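Long-range contacts in taurocyamine kinase (Schistosoma mansoni, PDB 4WOE), which catalyses the reversible, magnesium-dependent transfer of phosphate from ATP to taurocyamine, giving N-phosphotaurocyamine and ADP: residues S279-I284 / I318-N323; V118-R123 / T237-R242; V122-T127 / G273-A278. The protein carries 4 engineered substitutions. All coordinates share one frame; numbering follows the deposited sequence.

Contact 1: residues S279-I284 / I318-N323. With ADP (adenosine-5'-diphosphate), chain C.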
# COMPACT_ATOMS: atom_id res chain seq x y z
N SER A 279 -12.73 0.69 -18.39
CA SER A 279 -11.31 0.39 -18.25
C SER A 279 -10.50 0.67 -19.50
O SER A 279 -11.01 0.66 -20.63
CB SER A 279 -11.12 -1.08 -17.88
OG SER A 279 -11.40 -1.89 -19.01
N VAL A 280 -9.21 0.92 -19.27
CA VAL A 280 -8.20 0.89 -20.31
C VAL A 280 -7.18 -0.18 -19.99
O VAL A 280 -7.01 -0.55 -18.83
CB VAL A 280 -7.45 2.24 -20.45
CG1 VAL A 280 -8.40 3.34 -20.86
CG2 VAL A 280 -6.72 2.59 -19.14
N HIS A 281 -6.52 -0.69 -21.03
CA HIS A 281 -5.24 -1.37 -20.86
C HIS A 281 -4.14 -0.38 -21.25
O HIS A 281 -4.04 0.02 -22.42
CB HIS A 281 -5.15 -2.64 -21.71
CG HIS A 281 -5.82 -3.83 -21.09
ND1 HIS A 281 -5.65 -5.11 -21.58
CD2 HIS A 281 -6.66 -3.94 -20.04
CE1 HIS A 281 -6.36 -5.95 -20.85
NE2 HIS A 281 -6.98 -5.27 -19.91
N ALA A 282 -3.33 0.03 -20.28
CA ALA A 282 -2.33 1.06 -20.54
C ALA A 282 -0.90 0.61 -20.17
O ALA A 282 -0.70 -0.22 -19.27
CB ALA A 282 -2.71 2.33 -19.78
N LYS A 283 0.09 1.17 -20.89
CA LYS A 283 1.51 0.95 -20.60
C LYS A 283 1.99 1.96 -19.57
O LYS A 283 2.27 3.11 -19.90
CB LYS A 283 2.39 1.08 -21.85
CG LYS A 283 1.85 0.41 -23.08
CD LYS A 283 2.21 1.23 -24.32
CE LYS A 283 1.65 0.59 -25.59
NZ LYS A 283 2.05 -0.85 -25.67
N ILE A 284 2.09 1.54 -18.31
CA ILE A 284 2.52 2.45 -17.27
C ILE A 284 3.62 1.88 -16.36
O ILE A 284 3.51 1.94 -15.13
CB ILE A 284 1.31 2.89 -16.39
CG1 ILE A 284 0.58 1.67 -15.81
CG2 ILE A 284 0.33 3.75 -17.21
CD1 ILE A 284 -0.27 2.01 -14.61
N ILE A 318 2.02 -3.31 -18.57
CA ILE A 318 0.64 -3.12 -19.02
C ILE A 318 -0.40 -3.40 -17.91
O ILE A 318 -0.47 -4.50 -17.38
CB ILE A 318 0.33 -4.02 -20.23
CG1 ILE A 318 1.31 -3.68 -21.37
CG2 ILE A 318 -1.11 -3.81 -20.68
CD1 ILE A 318 0.94 -4.28 -22.71
N TYR A 319 -1.21 -2.39 -17.57
CA TYR A 319 -2.19 -2.53 -16.50
C TYR A 319 -3.61 -2.12 -16.91
O TYR A 319 -3.81 -1.23 -17.74
CB TYR A 319 -1.77 -1.72 -15.26
CG TYR A 319 -0.56 -2.26 -14.54
CD1 TYR A 319 -0.67 -2.97 -13.36
CD2 TYR A 319 0.72 -2.06 -15.07
CE1 TYR A 319 0.44 -3.47 -12.72
CE2 TYR A 319 1.83 -2.56 -14.44
CZ TYR A 319 1.69 -3.25 -13.27
OH TYR A 319 2.82 -3.74 -12.66
N ASP A 320 -4.57 -2.81 -16.31
CA ASP A 320 -5.99 -2.51 -16.39
C ASP A 320 -6.27 -1.42 -15.36
O ASP A 320 -6.01 -1.61 -14.16
CB ASP A 320 -6.81 -3.79 -16.10
CG ASP A 320 -8.32 -3.60 -16.25
OD1 ASP A 320 -8.87 -2.59 -15.75
OD2 ASP A 320 -8.97 -4.48 -16.87
N LEU A 321 -6.77 -0.29 -15.84
CA LEU A 321 -7.15 0.85 -15.01
C LEU A 321 -8.64 1.17 -15.13
O LEU A 321 -9.14 1.36 -16.23
CB LEU A 321 -6.34 2.09 -15.40
CG LEU A 321 -4.83 1.99 -15.21
CD1 LEU A 321 -4.17 3.29 -15.63
CD2 LEU A 321 -4.47 1.61 -13.75
N SER A 322 -9.34 1.27 -14.00
CA SER A 322 -10.79 1.46 -14.02
C SER A 322 -11.32 2.25 -12.82
O SER A 322 -10.65 2.34 -11.78
CB SER A 322 -11.49 0.11 -14.10
OG SER A 322 -11.42 -0.57 -12.85
N ASN A 323 -12.51 2.81 -12.96
CA ASN A 323 -13.18 3.42 -11.80
C ASN A 323 -13.35 2.37 -10.69
O ASN A 323 -13.80 1.24 -10.95
CB ASN A 323 -14.53 4.01 -12.19
CG ASN A 323 -15.44 3.01 -12.90
OD1 ASN A 323 -15.13 2.54 -14.01
ND2 ASN A 323 -16.58 2.70 -12.28
PB ADP C . -14.72 -7.66 -16.04
O1B ADP C . -14.80 -8.05 -14.58
O2B ADP C . -15.20 -8.74 -16.99
O3B ADP C . -15.24 -6.26 -16.34
PA ADP C . -12.02 -8.71 -16.09
O1A ADP C . -12.68 -9.96 -15.56
O2A ADP C . -10.89 -8.06 -15.34
O3A ADP C . -13.13 -7.55 -16.34
O5' ADP C . -11.55 -9.00 -17.59
C5' ADP C . -12.01 -10.11 -18.37
C4' ADP C . -11.52 -9.91 -19.79
O4' ADP C . -11.77 -8.55 -20.21
C3' ADP C . -10.02 -10.11 -19.91
O3' ADP C . -9.75 -10.73 -21.17
C2' ADP C . -9.46 -8.71 -19.96
O2' ADP C . -8.20 -8.65 -20.63
C1' ADP C . -10.55 -8.00 -20.74
N9 ADP C . -10.43 -6.53 -20.60
C8 ADP C . -10.72 -5.77 -19.52
N7 ADP C . -10.48 -4.45 -19.76
C5 ADP C . -10.02 -4.35 -21.03
C6 ADP C . -9.58 -3.25 -21.92
N6 ADP C . -9.58 -1.97 -21.47
N1 ADP C . -9.18 -3.58 -23.18
C2 ADP C . -9.18 -4.86 -23.60
N3 ADP C . -9.57 -5.90 -22.85
C4 ADP C . -9.99 -5.72 -21.57
O HOH W 1 -7.81 -6.67 -17.88
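Val280 and Leu321 pair backbone to backbone, as do Ala282 and Tyr319. The two segments are neighbouring antiparallel strands in the eight-stranded sheet of a phosphagen kinase catalytic domain. Each of these two pairs closes a ring of two backbone hydrogen bonds. Val280 N gives its bond to Leu321 O at 3.1 Å, and Tyr319 N bonds to Ala282 O at 2.8 Å. His281 with Asp320 and Lys283 with Ile318 are non-hydrogen-bonded pairs. There the alpha carbons lean on carbonyls, as His281 CA does on Tyr319 O.

Apolar contacts gather on the face that carries Val280, Ala282, Tyr319 and Leu321. The CG2 branch of Val280 rests on Leu321 CB, 3.8 Å away. Beyond the strand end, Ile284 runs at about a right angle to Tyr319, and its CG1 meets ring carbon CD2. Ile284 CD1 reaches on to Leu321 CD1. Met338 and Leu346 of helix 331-355 touch this face at Val280 and Ala282.

On the other face, Ser279, His281 and Asp320 meet ADP. The His281 imidazole lays one face against the adenine near C6, which is offset toward the rim of the imidazole. Asp320 OD2 sits in the plane of the imidazole, at its edge. A water joins the two residues, 2.6 Å from His281 NE2, and it donates to Asp320 OD2. The other carboxylate oxygen, OD1, forms a salt bridge with Arg277, which probably helps to fix the rotation of the group. OD1 also lies 3.4 Å from Ser279 CB. The Ser279 hydroxyl stands between its backbone N and carbonyl carbon (chi1 73°). From there Ser279 OG donates a 2.8 Å hydrogen bond to adenine N7 of ADP.

Contact 2: residues V118-R123 / T237-R242. Engineered in segment 237-242: Thr237 (natural residue Ile). With ADP (adenosine-5'-diphosphate), chain C.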
# COMPACT_ATOMS: atom_id res chain seq x y z
N VAL A 118 -3.60 0.76 -25.11
CA VAL A 118 -3.85 -0.27 -26.12
C VAL A 118 -5.35 -0.35 -26.48
O VAL A 118 -5.72 -0.35 -27.67
CB VAL A 118 -3.36 -1.67 -25.64
CG1 VAL A 118 -3.54 -2.72 -26.73
CG2 VAL A 118 -1.90 -1.61 -25.19
N SER A 119 -6.21 -0.40 -25.47
CA SER A 119 -7.64 -0.61 -25.71
C SER A 119 -8.53 -0.07 -24.58
O SER A 119 -8.08 0.07 -23.45
CB SER A 119 -7.92 -2.10 -25.92
OG SER A 119 -7.41 -2.86 -24.85
N THR A 120 -9.78 0.21 -24.91
CA THR A 120 -10.73 0.79 -23.96
C THR A 120 -12.02 -0.02 -23.93
O THR A 120 -12.53 -0.44 -24.96
CB THR A 120 -11.04 2.25 -24.32
OG1 THR A 120 -9.81 2.98 -24.39
CG2 THR A 120 -11.96 2.91 -23.28
N ARG A 121 -12.54 -0.27 -22.74
CA ARG A 121 -13.64 -1.19 -22.56
C ARG A 121 -14.59 -0.65 -21.49
O ARG A 121 -14.14 -0.14 -20.47
CB ARG A 121 -13.08 -2.56 -22.15
CG ARG A 121 -14.08 -3.70 -21.93
CD ARG A 121 -13.28 -4.96 -21.60
NE ARG A 121 -14.08 -6.15 -21.28
CZ ARG A 121 -14.63 -6.40 -20.09
NH1 ARG A 121 -14.51 -5.52 -19.09
NH2 ARG A 121 -15.31 -7.53 -19.90
N VAL A 122 -15.89 -0.73 -21.72
CA VAL A 122 -16.85 -0.44 -20.65
C VAL A 122 -17.85 -1.59 -20.55
O VAL A 122 -18.34 -2.07 -21.56
CB VAL A 122 -17.62 0.91 -20.87
CG1 VAL A 122 -18.46 1.24 -19.63
CG2 VAL A 122 -16.66 2.04 -21.16
N ARG A 123 -18.13 -2.06 -19.33
CA ARG A 123 -19.17 -3.09 -19.20
C ARG A 123 -20.16 -2.84 -18.09
O ARG A 123 -19.86 -2.18 -17.10
CB ARG A 123 -18.55 -4.48 -19.00
CG ARG A 123 -17.80 -4.67 -17.70
CD ARG A 123 -18.63 -5.31 -16.55
NE ARG A 123 -17.69 -5.72 -15.51
CZ ARG A 123 -17.81 -5.48 -14.21
NH1 ARG A 123 -18.87 -4.84 -13.74
NH2 ARG A 123 -16.87 -5.90 -13.37
N THR A 237 -15.31 7.94 -25.43
CA THR A 237 -16.60 8.55 -25.71
C THR A 237 -17.47 7.62 -26.58
O THR A 237 -18.66 7.39 -26.30
CB THR A 237 -16.44 9.92 -26.40
OG1 THR A 237 -15.76 10.83 -25.52
CG2 THR A 237 -17.81 10.49 -26.77
N ALA A 238 -16.85 7.06 -27.61
CA ALA A 238 -17.53 6.18 -28.55
C ALA A 238 -17.91 4.87 -27.88
O ALA A 238 -18.99 4.33 -28.10
CB ALA A 238 -16.64 5.93 -29.77
N VAL A 239 -17.01 4.35 -27.05
CA VAL A 239 -17.22 3.09 -26.36
C VAL A 239 -18.40 3.20 -25.39
O VAL A 239 -19.29 2.32 -25.36
CB VAL A 239 -15.94 2.65 -25.62
CG1 VAL A 239 -16.21 1.43 -24.75
CG2 VAL A 239 -14.84 2.36 -26.62
N TYR A 240 -18.42 4.28 -24.62
CA TYR A 240 -19.48 4.56 -23.66
C TYR A 240 -20.85 4.69 -24.34
O TYR A 240 -21.80 4.00 -23.96
CB TYR A 240 -19.16 5.83 -22.87
CG TYR A 240 -20.15 6.16 -21.77
CD1 TYR A 240 -20.23 5.38 -20.61
CD2 TYR A 240 -20.99 7.25 -21.87
CE1 TYR A 240 -21.13 5.69 -19.60
CE2 TYR A 240 -21.88 7.56 -20.88
CZ TYR A 240 -21.95 6.78 -19.74
OH TYR A 240 -22.86 7.12 -18.76
N LYS A 241 -20.94 5.57 -25.34
CA LYS A 241 -22.21 5.79 -26.05
C LYS A 241 -22.78 4.52 -26.67
O LYS A 241 -23.99 4.29 -26.58
CB LYS A 241 -22.05 6.86 -27.14
CG LYS A 241 -21.80 8.26 -26.57
CD LYS A 241 -21.58 9.31 -27.64
CE LYS A 241 -21.31 10.67 -26.97
NZ LYS A 241 -21.60 11.88 -27.83
N ARG A 242 -21.93 3.71 -27.29
CA ARG A 242 -22.34 2.42 -27.86
C ARG A 242 -22.99 1.54 -26.76
O ARG A 242 -24.09 1.01 -26.95
CB ARG A 242 -21.14 1.69 -28.50
CG ARG A 242 -21.50 0.40 -29.24
CD ARG A 242 -20.27 -0.34 -29.82
NE ARG A 242 -19.38 0.57 -30.52
CZ ARG A 242 -18.12 0.83 -30.18
NH1 ARG A 242 -17.55 0.23 -29.14
NH2 ARG A 242 -17.42 1.69 -30.90
PB ADP C . -14.72 -7.66 -16.04
O1B ADP C . -14.80 -8.05 -14.58
O2B ADP C . -15.20 -8.74 -16.99
O3B ADP C . -15.24 -6.26 -16.34
PA ADP C . -12.02 -8.71 -16.09
O1A ADP C . -12.68 -9.96 -15.56
O2A ADP C . -10.89 -8.06 -15.34
O3A ADP C . -13.13 -7.55 -16.34
O5' ADP C . -11.55 -9.00 -17.59
C5' ADP C . -12.01 -10.11 -18.37
C4' ADP C . -11.52 -9.91 -19.79
O4' ADP C . -11.77 -8.55 -20.21
C3' ADP C . -10.02 -10.11 -19.91
O3' ADP C . -9.75 -10.73 -21.17
C2' ADP C . -9.46 -8.71 -19.96
O2' ADP C . -8.20 -8.65 -20.63
C1' ADP C . -10.55 -8.00 -20.74
N9 ADP C . -10.43 -6.53 -20.60
C8 ADP C . -10.72 -5.77 -19.52
N7 ADP C . -10.48 -4.45 -19.76
C5 ADP C . -10.02 -4.35 -21.03
C6 ADP C . -9.58 -3.25 -21.92
N6 ADP C . -9.58 -1.97 -21.47
N1 ADP C . -9.18 -3.58 -23.18
C2 ADP C . -9.18 -4.86 -23.60
N3 ADP C . -9.57 -5.90 -22.85
C4 ADP C . -9.99 -5.72 -21.57
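Val239 alone carries most of this contact, fitting two methyls against strand 119-123 without a hydrogen bond between the segments. Its CG1 branch meets Val122 CG2 at 3.7 Å, and the two valines cross obliquely. The same CG1 lies 3.7 Å from Val122 N, so it presses on the strand's backbone as well as on a side chain. The CG2 branch points two residues back along the strand and lies 4.0 Å from Thr120 O.

The torsions explain this split. In Val239, CG1 stands anti to the backbone N (chi1 172°) and CG2 anti to the carbonyl carbon. The two methyls therefore reach different residues of the strand. Tyr240 adds a looser contact through its backbone N, near Val122 CG2. The Tyr240 hydroxyl is hydrogen-bonded to Phe99 O. The Thr120 hydroxyl is hydrogen-bonded to Gly233 O, which satisfies a buried polar group beside the apolar patch. Leu236 and Leu243 of the same helix also touch Val122. The short helix and strand axes are 8.0 Å apart and run 24° from parallel.

The strand's other face belongs to ADP. Ser119 holds the adenine at two points: its O accepts from N6, and its OG donates to N1. Arg121 is extended from CG to NE. Its CD lies against one face of the adenine, near C4 and C5, and one face of its guanidinium lies against O4' of the ribose. Arg121 NH1 then bonds to ADP O3B at 2.9 Å, and NH2 to O2B. Arg123 NE reaches the same O3B at 2.6 Å. One strand is thus packed on a helix through its valine and threonine, and lines the nucleotide site of a phosphagen kinase with its serine and arginines.

Contact 3: residues V122-T127 / G273-A278. With ADP (adenosine-5'-diphosphate), chain C.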
# COMPACT_ATOMS: atom_id res chain seq x y z
N VAL A 122 -15.89 -0.73 -21.72
CA VAL A 122 -16.85 -0.44 -20.65
C VAL A 122 -17.85 -1.59 -20.55
O VAL A 122 -18.34 -2.07 -21.56
CB VAL A 122 -17.62 0.91 -20.87
CG1 VAL A 122 -18.46 1.24 -19.63
CG2 VAL A 122 -16.66 2.04 -21.16
N ARG A 123 -18.13 -2.06 -19.33
CA ARG A 123 -19.17 -3.09 -19.20
C ARG A 123 -20.16 -2.84 -18.09
O ARG A 123 -19.86 -2.18 -17.10
CB ARG A 123 -18.55 -4.48 -19.00
CG ARG A 123 -17.80 -4.67 -17.70
CD ARG A 123 -18.63 -5.31 -16.55
NE ARG A 123 -17.69 -5.72 -15.51
CZ ARG A 123 -17.81 -5.48 -14.21
NH1 ARG A 123 -18.87 -4.84 -13.74
NH2 ARG A 123 -16.87 -5.90 -13.37
N LEU A 124 -21.33 -3.43 -18.27
CA LEU A 124 -22.43 -3.42 -17.33
C LEU A 124 -22.82 -4.86 -17.03
O LEU A 124 -22.49 -5.75 -17.80
CB LEU A 124 -23.66 -2.71 -17.92
CG LEU A 124 -23.57 -1.25 -18.33
CD1 LEU A 124 -24.85 -0.80 -19.02
CD2 LEU A 124 -23.29 -0.43 -17.07
N GLY A 125 -23.57 -5.06 -15.94
CA GLY A 125 -24.23 -6.32 -15.68
C GLY A 125 -25.72 -6.09 -15.42
O GLY A 125 -26.09 -5.01 -14.96
N ARG A 126 -26.56 -7.08 -15.73
CA ARG A 126 -27.99 -6.98 -15.40
C ARG A 126 -28.55 -8.32 -14.95
O ARG A 126 -28.17 -9.37 -15.46
CB ARG A 126 -28.81 -6.49 -16.60
CG ARG A 126 -28.57 -5.07 -17.06
CD ARG A 126 -29.08 -4.09 -16.04
NE ARG A 126 -29.06 -2.72 -16.53
CZ ARG A 126 -28.06 -1.86 -16.31
NH1 ARG A 126 -26.99 -2.23 -15.61
NH2 ARG A 126 -28.14 -0.63 -16.79
N THR A 127 -29.50 -8.26 -14.02
CA THR A 127 -30.29 -9.42 -13.62
C THR A 127 -31.67 -9.29 -14.23
O THR A 127 -32.24 -8.20 -14.24
CB THR A 127 -30.42 -9.54 -12.08
OG1 THR A 127 -29.11 -9.64 -11.49
CG2 THR A 127 -31.24 -10.78 -11.69
N GLY A 273 -25.38 -1.42 -7.88
CA GLY A 273 -25.50 0.00 -8.22
C GLY A 273 -25.48 0.26 -9.73
O GLY A 273 -26.40 -0.12 -10.44
N THR A 274 -24.41 0.89 -10.21
CA THR A 274 -24.22 1.07 -11.64
C THR A 274 -23.81 -0.22 -12.33
O THR A 274 -24.09 -0.39 -13.52
CB THR A 274 -23.13 2.13 -11.97
OG1 THR A 274 -21.87 1.68 -11.46
CG2 THR A 274 -23.47 3.48 -11.39
N THR A 275 -23.14 -1.11 -11.59
CA THR A 275 -22.49 -2.32 -12.15
C THR A 275 -21.42 -1.97 -13.22
O THR A 275 -20.88 -2.86 -13.89
CB THR A 275 -23.52 -3.30 -12.78
OG1 THR A 275 -23.79 -2.93 -14.13
CG2 THR A 275 -24.82 -3.32 -11.99
N LEU A 276 -21.11 -0.68 -13.35
CA LEU A 276 -20.31 -0.17 -14.46
C LEU A 276 -18.80 -0.20 -14.18
O LEU A 276 -18.32 0.33 -13.18
CB LEU A 276 -20.76 1.25 -14.81
CG LEU A 276 -20.44 1.87 -16.17
CD1 LEU A 276 -21.48 2.91 -16.53
CD2 LEU A 276 -19.09 2.51 -16.14
N ARG A 277 -18.05 -0.82 -15.09
CA ARG A 277 -16.60 -0.81 -15.00
C ARG A 277 -16.03 -0.33 -16.33
O ARG A 277 -16.07 -1.06 -17.32
CB ARG A 277 -16.06 -2.19 -14.64
CG ARG A 277 -14.57 -2.22 -14.34
CD ARG A 277 -14.10 -3.61 -13.89
NE ARG A 277 -13.50 -4.38 -14.98
CZ ARG A 277 -12.26 -4.19 -15.42
NH1 ARG A 277 -11.79 -4.94 -16.41
NH2 ARG A 277 -11.48 -3.26 -14.87
N ALA A 278 -15.55 0.90 -16.36
CA ALA A 278 -14.89 1.45 -17.54
C ALA A 278 -13.37 1.31 -17.41
O ALA A 278 -12.77 1.76 -16.43
CB ALA A 278 -15.28 2.91 -17.74
PB ADP C . -14.72 -7.66 -16.04
O1B ADP C . -14.80 -8.05 -14.58
O2B ADP C . -15.20 -8.74 -16.99
O3B ADP C . -15.24 -6.26 -16.34
PA ADP C . -12.02 -8.71 -16.09
O1A ADP C . -12.68 -9.96 -15.56
O2A ADP C . -10.89 -8.06 -15.34
O3A ADP C . -13.13 -7.55 -16.34
O5' ADP C . -11.55 -9.00 -17.59
C5' ADP C . -12.01 -10.11 -18.37
C4' ADP C . -11.52 -9.91 -19.79
O4' ADP C . -11.77 -8.55 -20.21
C3' ADP C . -10.02 -10.11 -19.91
O3' ADP C . -9.75 -10.73 -21.17
C2' ADP C . -9.46 -8.71 -19.96
O2' ADP C . -8.20 -8.65 -20.63
C1' ADP C . -10.55 -8.00 -20.74
N9 ADP C . -10.43 -6.53 -20.60
C8 ADP C . -10.72 -5.77 -19.52
N7 ADP C . -10.48 -4.45 -19.76
C5 ADP C . -10.02 -4.35 -21.03
C6 ADP C . -9.58 -3.25 -21.92
N6 ADP C . -9.58 -1.97 -21.47
N1 ADP C . -9.18 -3.58 -23.18
C2 ADP C . -9.18 -4.86 -23.60
N3 ADP C . -9.57 -5.90 -22.85
C4 ADP C . -9.99 -5.72 -21.57
O HOH W 2 -25.89 0.81 -15.38
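Arg123 lays one face of its guanidinium over Arg277 CB, which sits 3.8 Å above the plane near its centre. The two guanidinium planes are turned 60° apart. Both groups bind the same phosphate oxygen: Arg277 NE donates to ADP O3B at 2.9 Å in a nearly straight bond (173°), beside Arg123 NE. Arg277 NH1 also bonds to O3A, and its NH2 forms a salt bridge with Asp320. The shared anion probably balances the two positive charges. Arg123 NH1 turns back to Thr275 O in a weak bond and is also held by Asn271.

The backbones of Arg123 and Arg277 form an antiparallel hydrogen-bonded pair. Beyond it the regular pairing stops. Gly125 N donates to Thr275 OG1 at 2.8 Å, almost straight, and that hydroxyl donates in turn to Thr274 O. A water links Thr274 O to Arg126 NH2.

On the side away from the arginines, Leu276 CD2 meets Val122 CG1 and Leu276 CG meets Leu124 CD2, both at 3.8 Å. Thr274 OG1 accepts from Leu276 N, forming an ST turn, and is also hydrogen-bonded to Arg326 O. This turn leads into strand 277-283, and the paired arginines form part of the diphosphate-binding site of a phosphagen kinase.

All three contacts lie in the catalytic part of the first repeat and reach one antiparallel sheet, where strand 117-126 neighbours 277-283 and 277-283 neighbours 318-323. Contacts 2 and 3 share strand 117-126, including Val122 and Arg123; contacts 1 and 3 share strand 277-283. Contact 2 adds helix 236-250, which packs on one face of the sheet. Along the chain, contacts 2 and 3 both start from strand 117-126, and both close before contact 1 opens. The centre of contact 2 lies about 13 Å from the centres of contacts 1 and 3, which are about 17 Å from each other. Together they supply much of the ADP site, from adenine to terminal phosphate.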